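Local atomic coordinates of Lin2634 protein (Listeria innocua, PDB entry 3MZO), a protein that probably acts as a metal-dependent phosphohydrolase of the HD-domain superfamily, related to 5'-deoxynucleotidases, and binds calcium ions. Residues A32-K37 / I136-D141; I17-G22 / N67-E72; N103-E108 / T112-Y117. One frame throughout, in Å; residues are numbered along the deposited sequence.

Contact 1 (A32-K37 / I136-D141). With CA (calcium ion), chain K.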
loop_
_atom_site.group_PDB
_atom_site.type_symbol
_atom_site.label_atom_id
_atom_site.label_comp_id
_atom_site.label_asym_id
_atom_site.label_seq_id
_atom_site.Cartn_x
_atom_site.Cartn_y
_atom_site.Cartn_z
ATOM N N ALA B 32 -11.948 -12.524 -0.797
ATOM C CA ALA B 32 -11.367 -13.862 -0.871
ATOM C C ALA B 32 -11.045 -14.358 0.524
ATOM O O ALA B 32 -11.366 -15.501 0.880
ATOM C CB ALA B 32 -10.094 -13.894 -1.749
ATOM N N GLU B 33 -10.427 -13.506 1.327
ATOM C CA GLU B 33 -10.057 -13.879 2.696
ATOM C C GLU B 33 -11.261 -14.180 3.565
ATOM O O GLU B 33 -11.292 -15.176 4.323
ATOM C CB GLU B 33 -9.160 -12.809 3.322
ATOM C CG GLU B 33 -7.753 -12.892 2.776
ATOM C CD GLU B 33 -6.892 -11.662 2.923
ATOM O OE1 GLU B 33 -7.425 -10.561 3.192
ATOM O OE2 GLU B 33 -5.665 -11.820 2.768
ATOM N N HIS B 34 -12.272 -13.334 3.422
ATOM C CA HIS B 34 -13.511 -13.539 4.115
ATOM C C HIS B 34 -14.149 -14.879 3.743
ATOM O O HIS B 34 -14.622 -15.578 4.608
ATOM C CB HIS B 34 -14.436 -12.356 3.840
ATOM C CG HIS B 34 -15.850 -12.580 4.234
ATOM N ND1 HIS B 34 -16.263 -12.575 5.553
ATOM C CD2 HIS B 34 -16.958 -12.789 3.486
ATOM C CE1 HIS B 34 -17.574 -12.779 5.592
ATOM N NE2 HIS B 34 -18.017 -12.898 4.354
ATOM N N SER B 35 -14.149 -15.222 2.457
ATOM C CA SER B 35 -14.757 -16.464 2.001
ATOM C C SER B 35 -14.032 -17.684 2.579
ATOM O O SER B 35 -14.662 -18.642 3.027
ATOM C CB SER B 35 -14.817 -16.500 0.476
ATOM O OG SER B 35 -15.501 -15.376 -0.008
ATOM N N TYR B 36 -12.707 -17.621 2.589
ATOM C CA TYR B 36 -11.874 -18.624 3.235
ATOM C C TYR B 36 -12.239 -18.827 4.698
ATOM O O TYR B 36 -12.448 -19.973 5.151
ATOM C CB TYR B 36 -10.376 -18.304 3.067
ATOM C CG TYR B 36 -9.526 -19.138 3.990
ATOM C CD1 TYR B 36 -9.359 -20.508 3.764
ATOM C CD2 TYR B 36 -8.947 -18.586 5.123
ATOM C CE1 TYR B 36 -8.603 -21.318 4.647
ATOM C CE2 TYR B 36 -8.196 -19.381 6.018
ATOM C CZ TYR B 36 -8.024 -20.750 5.767
ATOM O OH TYR B 36 -7.280 -21.550 6.636
ATOM N N LYS B 37 -12.377 -17.738 5.434
ATOM C CA LYS B 37 -12.677 -17.831 6.848
ATOM C C LYS B 37 -14.114 -18.322 7.112
ATOM O O LYS B 37 -14.327 -19.208 7.953
ATOM C CB LYS B 37 -12.375 -16.475 7.543
ATOM C CG LYS B 37 -10.880 -16.095 7.546
ATOM C CD LYS B 37 -10.584 -14.726 8.302
ATOM C CE LYS B 37 -11.233 -13.552 7.649
ATOM N NZ LYS B 37 -10.804 -12.226 8.274
ATOM N N ILE B 136 -25.013 -18.250 10.087
ATOM C CA ILE B 136 -24.340 -17.977 11.342
ATOM C C ILE B 136 -22.849 -17.777 11.113
ATOM O O ILE B 136 -22.229 -16.981 11.824
ATOM C CB ILE B 136 -24.603 -19.014 12.449
ATOM C CG1 ILE B 136 -24.094 -20.405 12.063
ATOM C CG2 ILE B 136 -26.121 -19.081 12.802
ATOM C CD1 ILE B 136 -24.294 -21.472 13.176
ATOM N N SER B 137 -22.280 -18.486 10.127
ATOM C CA SER B 137 -20.833 -18.440 9.871
ATOM C C SER B 137 -20.344 -17.082 9.357
ATOM O O SER B 137 -19.279 -16.588 9.743
ATOM C CB SER B 137 -20.450 -19.569 8.884
ATOM O OG SER B 137 -20.626 -20.847 9.497
ATOM N N ASP B 138 -21.137 -16.502 8.454
ATOM C CA ASP B 138 -20.941 -15.152 7.946
ATOM C C ASP B 138 -20.998 -14.121 9.105
ATOM O O ASP B 138 -20.132 -13.247 9.221
ATOM C CB ASP B 138 -22.030 -14.895 6.897
ATOM C CG ASP B 138 -21.784 -13.651 6.067
ATOM O OD1 ASP B 138 -20.644 -13.143 6.036
ATOM O OD2 ASP B 138 -22.751 -13.186 5.420
ATOM N N LYS B 139 -21.999 -14.237 9.976
ATOM C CA LYS B 139 -22.090 -13.345 11.128
ATOM C C LYS B 139 -20.963 -13.556 12.127
ATOM O O LYS B 139 -20.499 -12.616 12.737
ATOM C CB LYS B 139 -23.447 -13.450 11.838
ATOM C CG LYS B 139 -24.640 -13.005 11.009
ATOM C CD LYS B 139 -24.522 -11.585 10.476
ATOM C CE LYS B 139 -25.735 -11.234 9.603
ATOM N NZ LYS B 139 -25.736 -9.812 9.310
ATOM N N VAL B 140 -20.514 -14.789 12.294
ATOM C CA VAL B 140 -19.363 -15.033 13.170
ATOM C C VAL B 140 -18.137 -14.309 12.620
ATOM O O VAL B 140 -17.374 -13.743 13.413
ATOM C CB VAL B 140 -19.074 -16.522 13.416
ATOM C CG1 VAL B 140 -17.692 -16.699 14.021
ATOM C CG2 VAL B 140 -20.165 -17.129 14.313
ATOM N N ASP B 141 -17.921 -14.318 11.307
ATOM C CA ASP B 141 -16.718 -13.653 10.770
ATOM C C ASP B 141 -16.843 -12.135 10.965
ATOM O O ASP B 141 -15.881 -11.472 11.323
ATOM C CB ASP B 141 -16.437 -13.974 9.304
ATOM C CG ASP B 141 -15.102 -13.376 8.821
ATOM O OD1 ASP B 141 -14.073 -13.576 9.484
ATOM O OD2 ASP B 141 -15.079 -12.659 7.799
HETATM CA CA CA K . -20.599 -12.309 3.578
HETATM O O HOH W 1 -13.059 -11.052 7.000
HETATM O O HOH W 2 -11.993 -12.355 10.949
HETATM O O HOH W 3 -22.833 -12.070 2.201
#
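Asp141 OD2 takes two donors: the ring nitrogen His34 ND1, in a short hydrogen bond of 2.5 Å, and a water at 2.7 Å. The N-H of the histidine points fairly straight at the oxygen (159°). The acceptor lies close to the imidazole plane, but the carboxylate is approached on its anti side and is turned 36° from the ring. Histidine suits this place because its two nitrogens can face different partners at once. His34 holds CG anti to its own backbone N (chi1 167°), which carries the ring across from helix 31-51, leaving ND1 to the aspartate while NE2 binds the calcium ion at 2.8 Å. Helix 129-151 supplies the next metal ligand one turn before Asp141: Asp138 OD1, 2.6 Å from the calcium. This oxygen also lies at the edge of the imidazole, 3.1 Å from His34 CE1, and its partner OD2 forms a salt bridge with Lys125.

Lys37, one turn beyond His34, brings its long chain across the carboxylate, with CE 3.4 Å from Asp141 OD1. Its ammonium is linked to that aspartate mainly through two waters, one to each oxygen; the direct NZ to OD1 salt bridge is long. NZ is also paired with Glu15 of the second subunit, so the metal's second shell reaches the subunit interface. The hydrogen bond to Asp141 probably helps fix the rotation of the His34 ring, with NE2 turned to the metal. With His68 and Asp69 completing the protein ligands, this is the H...HD...D metal site that defines the HD-domain phosphohydrolases.

Contact 2 (I17-G22 / N67-E72). With CA (calcium ion), chain K; CA (calcium ion), chain M.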
loop_
_atom_site.group_PDB
_atom_site.type_symbol
_atom_site.label_atom_id
_atom_site.label_comp_id
_atom_site.label_asym_id
_atom_site.label_seq_id
_atom_site.Cartn_x
_atom_site.Cartn_y
_atom_site.Cartn_z
ATOM N N ILE B 17 -10.894 -6.683 -3.733
ATOM C CA ILE B 17 -12.166 -6.137 -3.284
ATOM C C ILE B 17 -12.177 -6.368 -1.778
ATOM O O ILE B 17 -12.016 -7.485 -1.291
ATOM C CB ILE B 17 -13.346 -6.824 -3.952
ATOM C CG1 ILE B 17 -13.201 -6.657 -5.464
ATOM C CG2 ILE B 17 -14.717 -6.191 -3.489
ATOM C CD1 ILE B 17 -14.153 -7.446 -6.214
ATOM N N TYR B 18 -12.339 -5.281 -1.056
ATOM C CA TYR B 18 -12.275 -5.277 0.387
ATOM C C TYR B 18 -13.621 -5.048 1.012
ATOM O O TYR B 18 -14.517 -4.483 0.399
ATOM C CB TYR B 18 -11.291 -4.233 0.820
ATOM C CG TYR B 18 -9.918 -4.624 0.410
ATOM C CD1 TYR B 18 -9.156 -5.442 1.226
ATOM C CD2 TYR B 18 -9.393 -4.243 -0.827
ATOM C CE1 TYR B 18 -7.880 -5.856 0.849
ATOM C CE2 TYR B 18 -8.096 -4.646 -1.215
ATOM C CZ TYR B 18 -7.357 -5.457 -0.352
ATOM O OH TYR B 18 -6.085 -5.879 -0.655
ATOM N N ARG B 19 -13.769 -5.531 2.240
ATOM C CA ARG B 19 -15.029 -5.454 2.925
ATOM C C ARG B 19 -15.160 -4.110 3.592
ATOM O O ARG B 19 -14.193 -3.626 4.163
ATOM C CB ARG B 19 -15.107 -6.585 3.939
ATOM C CG ARG B 19 -15.228 -7.923 3.214
ATOM C CD ARG B 19 -15.076 -9.075 4.090
ATOM N NE ARG B 19 -15.854 -9.034 5.325
ATOM C CZ ARG B 19 -17.144 -9.366 5.442
ATOM N NH1 ARG B 19 -17.889 -9.715 4.395
ATOM N NH2 ARG B 19 -17.709 -9.322 6.633
ATOM N N CYS B 20 -16.375 -3.571 3.535
ATOM C CA CYS B 20 -16.772 -2.252 4.033
ATOM C C CYS B 20 -15.690 -1.181 3.888
ATOM O O CYS B 20 -15.153 -0.676 4.843
ATOM C CB CYS B 20 -17.420 -2.295 5.432
ATOM S SG CYS B 20 -17.229 -3.791 6.466
ATOM N N PRO B 21 -15.358 -0.849 2.658
ATOM C CA PRO B 21 -14.371 0.206 2.501
ATOM C C PRO B 21 -14.962 1.577 2.915
ATOM O O PRO B 21 -16.160 1.759 2.867
ATOM C CB PRO B 21 -14.053 0.155 1.009
ATOM C CG PRO B 21 -15.301 -0.397 0.368
ATOM C CD PRO B 21 -15.897 -1.345 1.378
ATOM N N GLY B 22 -14.104 2.504 3.324
ATOM C CA GLY B 22 -14.519 3.862 3.752
ATOM C C GLY B 22 -13.898 4.121 5.109
ATOM O O GLY B 22 -12.772 4.660 5.234
ATOM N N ASN B 67 -18.886 -19.999 -1.966
ATOM C CA ASN B 67 -19.313 -19.166 -3.071
ATOM C C ASN B 67 -20.211 -17.985 -2.707
ATOM O O ASN B 67 -20.582 -17.242 -3.576
ATOM C CB ASN B 67 -20.030 -20.042 -4.080
ATOM C CG ASN B 67 -19.179 -21.250 -4.505
ATOM O OD1 ASN B 67 -18.089 -21.080 -5.037
ATOM N ND2 ASN B 67 -19.673 -22.454 -4.256
ATOM N N HIS B 68 -20.490 -17.775 -1.430
ATOM C CA HIS B 68 -21.561 -16.850 -1.045
ATOM C C HIS B 68 -21.267 -15.396 -1.384
ATOM O O HIS B 68 -22.202 -14.672 -1.591
ATOM C CB HIS B 68 -21.941 -16.960 0.437
ATOM C CG HIS B 68 -20.998 -16.284 1.387
ATOM N ND1 HIS B 68 -19.778 -16.810 1.725
ATOM C CD2 HIS B 68 -21.148 -15.177 2.146
ATOM C CE1 HIS B 68 -19.180 -16.020 2.599
ATOM N NE2 HIS B 68 -19.990 -15.017 2.871
ATOM N N ASP B 69 -20.001 -14.992 -1.466
ATOM C CA ASP B 69 -19.669 -13.602 -1.806
ATOM C C ASP B 69 -18.947 -13.400 -3.146
ATOM O O ASP B 69 -18.448 -12.314 -3.437
ATOM C CB ASP B 69 -18.876 -12.965 -0.652
ATOM C CG ASP B 69 -19.772 -12.438 0.462
ATOM O OD1 ASP B 69 -20.961 -12.318 0.250
ATOM O OD2 ASP B 69 -19.290 -12.070 1.543
ATOM N N TYR B 70 -18.941 -14.425 -3.988
ATOM C CA TYR B 70 -18.362 -14.340 -5.309
ATOM C C TYR B 70 -18.962 -13.153 -6.097
ATOM O O TYR B 70 -18.250 -12.465 -6.822
ATOM C CB TYR B 70 -18.547 -15.677 -6.061
ATOM C CG TYR B 70 -17.968 -15.631 -7.445
ATOM C CD1 TYR B 70 -16.608 -15.757 -7.649
ATOM C CD2 TYR B 70 -18.782 -15.407 -8.550
ATOM C CE1 TYR B 70 -16.059 -15.667 -8.907
ATOM C CE2 TYR B 70 -18.240 -15.317 -9.825
ATOM C CZ TYR B 70 -16.880 -15.457 -9.999
ATOM O OH TYR B 70 -16.338 -15.337 -11.254
ATOM N N SER B 71 -20.249 -12.879 -5.906
ATOM C CA SER B 71 -20.927 -11.778 -6.621
ATOM C C SER B 71 -20.401 -10.392 -6.300
ATOM O O SER B 71 -20.693 -9.413 -7.043
ATOM C CB SER B 71 -22.446 -11.819 -6.377
ATOM O OG SER B 71 -22.770 -11.818 -4.998
ATOM N N GLU B 72 -19.638 -10.272 -5.212
ATOM C CA GLU B 72 -19.015 -8.987 -4.890
ATOM C C GLU B 72 -18.005 -8.550 -5.970
ATOM O O GLU B 72 -17.570 -7.385 -6.003
ATOM C CB GLU B 72 -18.487 -8.949 -3.447
ATOM C CG GLU B 72 -19.647 -8.673 -2.455
ATOM C CD GLU B 72 -19.289 -8.833 -0.976
ATOM O OE1 GLU B 72 -18.214 -8.366 -0.554
ATOM O OE2 GLU B 72 -20.117 -9.396 -0.219
HETATM CA CA CA K . -20.599 -12.309 3.578
HETATM CA CA CA M . -23.244 -12.503 -0.732
HETATM O O HOH W 4 -17.534 -10.075 1.615
HETATM O O HOH W 3 -22.833 -12.070 2.201
HETATM O O HOH W 5 -23.953 -12.839 -2.777
HETATM O O HOH W 6 -22.533 -10.120 -1.025
HETATM O O HOH W 7 -24.733 -14.168 0.579
#
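Asp69 OD2, bound to one calcium ion at 2.4 Å, faces Arg19 across the contact, but the guanidinium stays back, NH1 lying 4.0 Å from it. A water links them: it accepts from NH1 in the guanidinium plane and donates both to OD2 and to Glu72 OE1. The other carboxylate oxygen, Asp69 OD1, binds the second calcium at 2.5 Å. Aspartate suits this place, being short and offering one oxygen to each ion. His68 also serves both, with ring NE2 on the first and backbone O on the second, 2.6 Å away.

Further out, the longer Glu72 reaches a water bound to the second calcium, OE2 accepting at 2.6 Å, and pairs with Lys79. Ser71 OG likewise meets a calcium-bound water. His68 and Asp69 are the central residues of a type I turn, Asp69 CB lying over one face of the His68 ring, while Glu145 holds Arg19 NE. Away from the metals, Ile17 turns its terminal methyl CD1 to the backbone, 3.4 Å from Glu72 O in the short 3-10 segment.

The bridging carboxylate holds two calcium ions here, an arrangement consistent with metal-assisted hydrolysis of a phosphate ester; Arg19 probably helps balance the carboxylate charge.

Contact 3 (N103-E108 / T112-Y117)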
loop_
_atom_site.group_PDB
_atom_site.type_symbol
_atom_site.label_atom_id
_atom_site.label_comp_id
_atom_site.label_asym_id
_atom_site.label_seq_id
_atom_site.Cartn_x
_atom_site.Cartn_y
_atom_site.Cartn_z
ATOM N N ASN B 103 -26.768 -12.830 -15.482
ATOM C CA ASN B 103 -26.172 -12.318 -16.717
ATOM C C ASN B 103 -24.667 -12.618 -16.754
ATOM O O ASN B 103 -24.096 -12.872 -17.820
ATOM C CB ASN B 103 -26.438 -10.808 -16.860
ATOM C CG ASN B 103 -27.942 -10.450 -16.767
ATOM O OD1 ASN B 103 -28.807 -11.327 -16.844
ATOM N ND2 ASN B 103 -28.244 -9.160 -16.576
ATOM N N PHE B 104 -24.005 -12.577 -15.600
ATOM C CA PHE B 104 -22.591 -12.949 -15.553
ATOM C C PHE B 104 -22.424 -14.393 -16.063
ATOM O O PHE B 104 -21.630 -14.653 -16.966
ATOM C CB PHE B 104 -22.009 -12.803 -14.138
ATOM C CG PHE B 104 -20.611 -13.342 -14.006
ATOM C CD1 PHE B 104 -20.393 -14.692 -13.744
ATOM C CD2 PHE B 104 -19.516 -12.510 -14.164
ATOM C CE1 PHE B 104 -19.111 -15.214 -13.648
ATOM C CE2 PHE B 104 -18.209 -13.028 -14.059
ATOM C CZ PHE B 104 -18.015 -14.384 -13.801
ATOM N N ILE B 105 -23.204 -15.313 -15.498
ATOM C CA ILE B 105 -23.131 -16.744 -15.851
ATOM C C ILE B 105 -23.409 -16.967 -17.335
ATOM O O ILE B 105 -22.698 -17.735 -17.992
ATOM C CB ILE B 105 -24.077 -17.593 -14.948
ATOM C CG1 ILE B 105 -23.591 -17.509 -13.482
ATOM C CG2 ILE B 105 -24.127 -19.063 -15.414
ATOM C CD1 ILE B 105 -24.597 -17.893 -12.440
ATOM N N SER B 106 -24.418 -16.268 -17.864
ATOM C CA SER B 106 -24.808 -16.413 -19.257
ATOM C C SER B 106 -23.709 -15.956 -20.205
ATOM O O SER B 106 -23.535 -16.537 -21.278
ATOM C CB SER B 106 -26.107 -15.633 -19.541
ATOM O OG SER B 106 -27.169 -16.113 -18.732
ATOM N N ARG B 107 -22.976 -14.915 -19.807
ATOM C CA ARG B 107 -21.906 -14.346 -20.641
ATOM C C ARG B 107 -20.574 -15.057 -20.527
ATOM O O ARG B 107 -19.894 -15.256 -21.533
ATOM C CB ARG B 107 -21.658 -12.878 -20.283
ATOM C CG ARG B 107 -22.397 -11.890 -21.137
ATOM C CD ARG B 107 -22.111 -10.474 -20.674
ATOM N NE ARG B 107 -22.828 -9.485 -21.477
ATOM N N GLU B 108 -20.185 -15.413 -19.309
ATOM C CA GLU B 108 -18.798 -15.810 -19.052
ATOM C C GLU B 108 -18.555 -17.313 -18.947
ATOM O O GLU B 108 -17.448 -17.774 -19.271
ATOM C CB GLU B 108 -18.285 -15.145 -17.766
ATOM C CG GLU B 108 -18.396 -13.620 -17.737
ATOM C CD GLU B 108 -17.568 -12.947 -18.817
ATOM O OE1 GLU B 108 -16.454 -13.453 -19.107
ATOM O OE2 GLU B 108 -18.033 -11.922 -19.372
ATOM N N THR B 112 -22.107 -25.822 -21.015
ATOM C CA THR B 112 -22.139 -27.090 -20.253
ATOM C C THR B 112 -22.136 -26.878 -18.743
ATOM O O THR B 112 -22.648 -27.714 -18.022
ATOM C CB THR B 112 -20.889 -27.982 -20.462
ATOM O OG1 THR B 112 -20.782 -28.362 -21.824
ATOM C CG2 THR B 112 -20.971 -29.247 -19.588
ATOM N N PHE B 113 -21.508 -25.794 -18.280
ATOM C CA PHE B 113 -21.338 -25.546 -16.840
ATOM C C PHE B 113 -22.273 -24.478 -16.285
ATOM O O PHE B 113 -22.256 -24.251 -15.065
ATOM C CB PHE B 113 -19.868 -25.190 -16.515
ATOM C CG PHE B 113 -18.911 -26.318 -16.781
ATOM C CD1 PHE B 113 -18.887 -27.435 -15.939
ATOM C CD2 PHE B 113 -18.067 -26.299 -17.894
ATOM C CE1 PHE B 113 -18.033 -28.509 -16.189
ATOM C CE2 PHE B 113 -17.203 -27.370 -18.136
ATOM C CZ PHE B 113 -17.196 -28.473 -17.278
ATOM N N GLN B 114 -23.086 -23.828 -17.140
ATOM C CA GLN B 114 -23.947 -22.750 -16.634
ATOM C C GLN B 114 -24.894 -23.225 -15.517
ATOM O O GLN B 114 -25.032 -22.523 -14.501
ATOM C CB GLN B 114 -24.710 -22.042 -17.752
ATOM C CG GLN B 114 -23.809 -21.100 -18.540
ATOM C CD GLN B 114 -24.535 -20.305 -19.593
ATOM O OE1 GLN B 114 -25.766 -20.242 -19.601
ATOM N NE2 GLN B 114 -23.772 -19.642 -20.465
ATOM N N PRO B 115 -25.516 -24.423 -15.683
ATOM C CA PRO B 115 -26.452 -24.871 -14.653
ATOM C C PRO B 115 -25.792 -25.044 -13.303
ATOM O O PRO B 115 -26.336 -24.573 -12.285
ATOM C CB PRO B 115 -26.984 -26.208 -15.208
ATOM C CG PRO B 115 -26.947 -26.028 -16.722
ATOM C CD PRO B 115 -25.601 -25.271 -16.898
ATOM N N ILE B 116 -24.604 -25.648 -13.292
ATOM C CA ILE B 116 -23.905 -25.883 -12.045
ATOM C C ILE B 116 -23.513 -24.549 -11.375
ATOM O O ILE B 116 -23.750 -24.372 -10.171
ATOM C CB ILE B 116 -22.727 -26.862 -12.246
ATOM C CG1 ILE B 116 -22.415 -27.592 -10.938
ATOM C CG2 ILE B 116 -21.518 -26.149 -12.784
ATOM C CD1 ILE B 116 -21.124 -28.381 -10.975
ATOM N N TYR B 117 -23.002 -23.590 -12.155
ATOM C CA TYR B 117 -22.696 -22.248 -11.645
ATOM C C TYR B 117 -23.928 -21.426 -11.210
ATOM O O TYR B 117 -23.845 -20.670 -10.235
ATOM C CB TYR B 117 -21.695 -21.503 -12.571
ATOM C CG TYR B 117 -20.324 -22.069 -12.268
ATOM C CD1 TYR B 117 -19.845 -23.195 -12.947
ATOM C CD2 TYR B 117 -19.553 -21.571 -11.189
ATOM C CE1 TYR B 117 -18.625 -23.778 -12.602
ATOM C CE2 TYR B 117 -18.306 -22.146 -10.837
ATOM C CZ TYR B 117 -17.861 -23.262 -11.537
ATOM O OH TYR B 117 -16.670 -23.875 -11.210
#
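Ile105 and Gln114 face each other where helix 87-108 ends and helix 114-121 begins, the chain reversing between them as an alpha-alpha hairpin. Their CA atoms, 6.1 Å apart, are the closest CA pair of the two segments.

Van der Waals packing centres on Ile105, whose two branches divide the work. CG2 lies against the aliphatic stem of Gln114, 3.7 Å from its CG, and more loosely near Tyr117 CB at 4.5 Å. CD1, at the end of the other branch, extends toward the backbone of Tyr117. A beta-branched residue suits the spot because its branches reach Gln114 and Tyr117, residues about one turn apart on the facing helix.

Polar contacts gather at the C-terminal end of helix 87-108, where carbonyl oxygens of the last turn lack the helical N-H groups that would follow. The Gln114 chain, extended beyond CG (chi2 -176°), slides past Ile105 in the opposite direction and carries its amide to this end. Gln114 NE2 lies 3.2 Å from Ser106 O. Glutamine serves two roles, its methylenes packing on the isoleucine while its amide donates to Ile109 O. Ser106 points its CB away, and its hydroxyl turns to Lys102 O and Arg118 NH2.

Aromatic side chains tie the hairpin to its surroundings: the Tyr117 ring leaves the contact and meets Tyr7 edge-to-face, Phe113 packs on Phe44 of the second subunit, and Phe104 is set edge-to-face with Tyr84 of the third subunit. With its ring directed elsewhere, Tyr117 presents mainly backbone to the isoleucine, and the methyl Ile105 CD1 stops 3.6 Å from Tyr117 O.

Overall arrangement
Contacts 1 and 2 meet at one metal site, their segments alternating in sequence and their centres about 11 Å apart. Three of the four segments supply the metal ligands, and 17-22 brings Arg19 beside them. Around the shared calcium His34 NE2 lies 3.3 Å from His68 NE2 and 3.2 Å from Arg19 NH1; one water ligand belongs to both contacts. The second calcium rests on the 67-72 turn of contact 2. Contact 3 stands apart from this chemistry, its centre about 25 Å from that of contact 1 and the Ile105 side chain about 13 Å from a calcium. It still touches contact 2, through Tyr70 OH and Phe104 CZ at 3.2 Å, and all three contacts border the second subunit.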